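Local coordinates for MsStt7d protein (Micromonas, PDB 4IX3) that probably transfers phosphate from ATP to protein substrates, as the magnesium-binding catalytic domain of an Stt7-like state transition kinase, at residues V164-V169 with I187-A192. Residues are numbered along the deposited sequence; the frame is centred on the assembly and turned at random.
With MG (magnesium ion), chain E.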
loop_
_atom_site.group_PDB
_atom_site.type_symbol
_atom_site.label_atom_id
_atom_site.label_comp_id
_atom_site.label_asym_id
_atom_site.label_seq_id
_atom_site.Cartn_x
_atom_site.Cartn_y
_atom_site.Cartn_z
ATOM N N VAL B 164 2.118 -22.995 5.995
ATOM C CA VAL B 164 2.063 -21.549 5.896
ATOM C C VAL B 164 3.437 -20.924 5.949
ATOM O O VAL B 164 4.207 -21.237 6.883
ATOM C CB VAL B 164 1.161 -20.988 7.020
ATOM C CG1 VAL B 164 1.145 -19.453 7.000
ATOM C CG2 VAL B 164 -0.265 -21.559 6.862
ATOM N N VAL B 165 3.734 -20.070 4.982
ATOM C CA VAL B 165 4.915 -19.210 5.025
ATOM C C VAL B 165 4.448 -17.788 5.269
ATOM O O VAL B 165 3.566 -17.310 4.526
ATOM C CB VAL B 165 5.778 -19.342 3.755
ATOM C CG1 VAL B 165 6.961 -18.379 3.752
ATOM C CG2 VAL B 165 6.219 -20.785 3.616
ATOM N N HIS B 166 4.968 -17.135 6.296
ATOM C CA HIS B 166 4.376 -15.867 6.747
ATOM C C HIS B 166 4.722 -14.759 5.739
ATOM O O HIS B 166 3.855 -13.938 5.391
ATOM C CB HIS B 166 4.919 -15.567 8.164
ATOM C CG HIS B 166 4.457 -14.265 8.699
ATOM N ND1 HIS B 166 3.527 -14.091 9.687
ATOM C CD2 HIS B 166 4.846 -13.008 8.292
ATOM C CE1 HIS B 166 3.346 -12.764 9.896
ATOM N NE2 HIS B 166 4.192 -12.116 9.047
ATOM N N ARG B 167 5.978 -14.721 5.307
ATOM C CA ARG B 167 6.411 -13.785 4.276
ATOM C C ARG B 167 6.768 -12.383 4.778
ATOM O O ARG B 167 7.482 -11.651 4.094
ATOM C CB ARG B 167 5.351 -13.685 3.175
ATOM C CG ARG B 167 5.887 -13.937 1.774
ATOM C CD ARG B 167 5.177 -13.068 0.748
ATOM N NE ARG B 167 4.766 -13.834 -0.425
ATOM C CZ ARG B 167 5.409 -13.821 -1.589
ATOM N NH1 ARG B 167 6.498 -13.079 -1.738
ATOM N NH2 ARG B 167 4.964 -14.549 -2.603
ATOM N N ASP B 168 6.277 -11.997 5.954
ATOM C CA ASP B 168 6.520 -10.622 6.429
ATOM C C ASP B 168 6.965 -10.602 7.880
ATOM O O ASP B 168 6.521 -9.793 8.691
ATOM C CB ASP B 168 5.273 -9.726 6.207
ATOM C CG ASP B 168 5.598 -8.229 6.194
ATOM O OD1 ASP B 168 6.789 -7.875 6.135
ATOM O OD2 ASP B 168 4.646 -7.412 6.276
ATOM N N VAL B 169 7.885 -11.522 8.173
ATOM C CA VAL B 169 8.456 -11.568 9.523
ATOM C C VAL B 169 9.387 -10.366 9.701
ATOM O O VAL B 169 10.288 -10.115 8.864
ATOM C CB VAL B 169 9.211 -12.903 9.711
ATOM C CG1 VAL B 169 10.019 -12.893 10.999
ATOM C CG2 VAL B 169 8.232 -14.069 9.683
ATOM N N ILE B 187 1.799 -10.924 13.946
ATOM C CA ILE B 187 0.604 -10.421 13.305
ATOM C C ILE B 187 0.839 -10.434 11.796
ATOM O O ILE B 187 1.965 -10.651 11.313
ATOM C CB ILE B 187 0.237 -9.005 13.734
ATOM C CG1 ILE B 187 1.366 -8.010 13.443
ATOM C CG2 ILE B 187 -0.128 -8.991 15.223
ATOM C CD1 ILE B 187 0.875 -6.562 13.355
ATOM N N ASP B 188 -0.238 -10.152 11.048
ATOM C CA ASP B 188 -0.170 -9.752 9.645
ATOM C C ASP B 188 0.168 -10.925 8.715
ATOM O O ASP B 188 1.315 -11.070 8.223
ATOM C CB ASP B 188 0.779 -8.573 9.425
ATOM C CG ASP B 188 0.874 -8.232 7.952
ATOM O OD1 ASP B 188 -0.110 -8.505 7.196
ATOM O OD2 ASP B 188 2.007 -7.770 7.542
ATOM N N LEU B 189 -0.842 -11.752 8.442
ATOM C CA LEU B 189 -0.743 -12.802 7.468
ATOM C C LEU B 189 -1.205 -12.303 6.087
ATOM O O LEU B 189 -1.501 -13.097 5.187
ATOM C CB LEU B 189 -1.593 -14.009 7.901
ATOM C CG LEU B 189 -1.077 -14.726 9.143
ATOM C CD1 LEU B 189 -2.170 -15.522 9.832
ATOM C CD2 LEU B 189 0.186 -15.546 8.915
ATOM N N GLY B 190 -1.101 -10.990 5.862
ATOM C CA GLY B 190 -1.584 -10.418 4.590
ATOM C C GLY B 190 -0.788 -10.823 3.357
ATOM O O GLY B 190 -1.290 -10.822 2.239
ATOM N N ALA B 191 0.476 -11.208 3.542
ATOM C CA ALA B 191 1.281 -11.717 2.439
ATOM C C ALA B 191 1.568 -13.205 2.550
ATOM O O ALA B 191 2.317 -13.769 1.763
ATOM C CB ALA B 191 2.603 -10.966 2.339
ATOM N N ALA B 192 0.956 -13.855 3.538
ATOM C CA ALA B 192 1.269 -15.224 3.787
ATOM C C ALA B 192 0.765 -16.142 2.677
ATOM O O ALA B 192 -0.263 -15.882 2.006
ATOM C CB ALA B 192 0.662 -15.644 5.110
HETATM MG MG MG E . 2.751 -6.901 5.819
HETATM O O HOH W 1 2.275 -11.589 5.729
HETATM O O HOH W 2 2.474 -8.670 4.780
HETATM O O HOH W 3 0.691 -6.483 5.442
HETATM O O HOH W 4 2.846 -5.180 6.853
HETATM O O HOH W 5 3.295 -5.997 4.118
#
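The CA atoms of H166 and A192 are 4.3 Å apart, just where strand 164-165 ends and a type I turn from L189 to A192 closes, with V165 pairing onward to A193 in a two-stranded antiparallel sheet. No direct hydrogen bond clearly joins the two segments; a water links them, donating to O of H166 and O of D188 and accepting from N of A191 at 2.9 Å. CA of A192 adds a C-H...O contact to O of V165 at 3.2 Å. The H166 side chain, its CG anti to the backbone N (chi1 177°), turns its ring back toward D188 and L189, where CD2 of L189 comes obliquely to within 3.7 Å of ND1. With an alanine here the space beside L189 would probably be left open, and its CD2 methyl without the ring it packs on.

The two segments belong to the catalytic loop and the magnesium-binding loop of the protein kinase fold, with HRD at 166-168 and DLG at 188-190 standing where most kinases have DFG. D168 and D188 each give one oxygen, OD2, to the magnesium ion, at 2.0 and 2.1 Å respectively, and four waters complete an octahedral shell. Their carboxylate planes stand 82° apart, and the metal bridges two OD2 atoms that would otherwise be likely to repel each other. The other oxygen of D188 makes an Asx turn, N of G190 reaching OD1 from above the carboxylate plane, while OD1 of D168 forms a salt bridge with K170. Beyond the metal site, the bent chain of R167 lies along A191, CD 3.7 Å from its CB. At the far end of the contact, CG1 of V164 meets CB of A192 at 4.3 Å, beside helix 59-76.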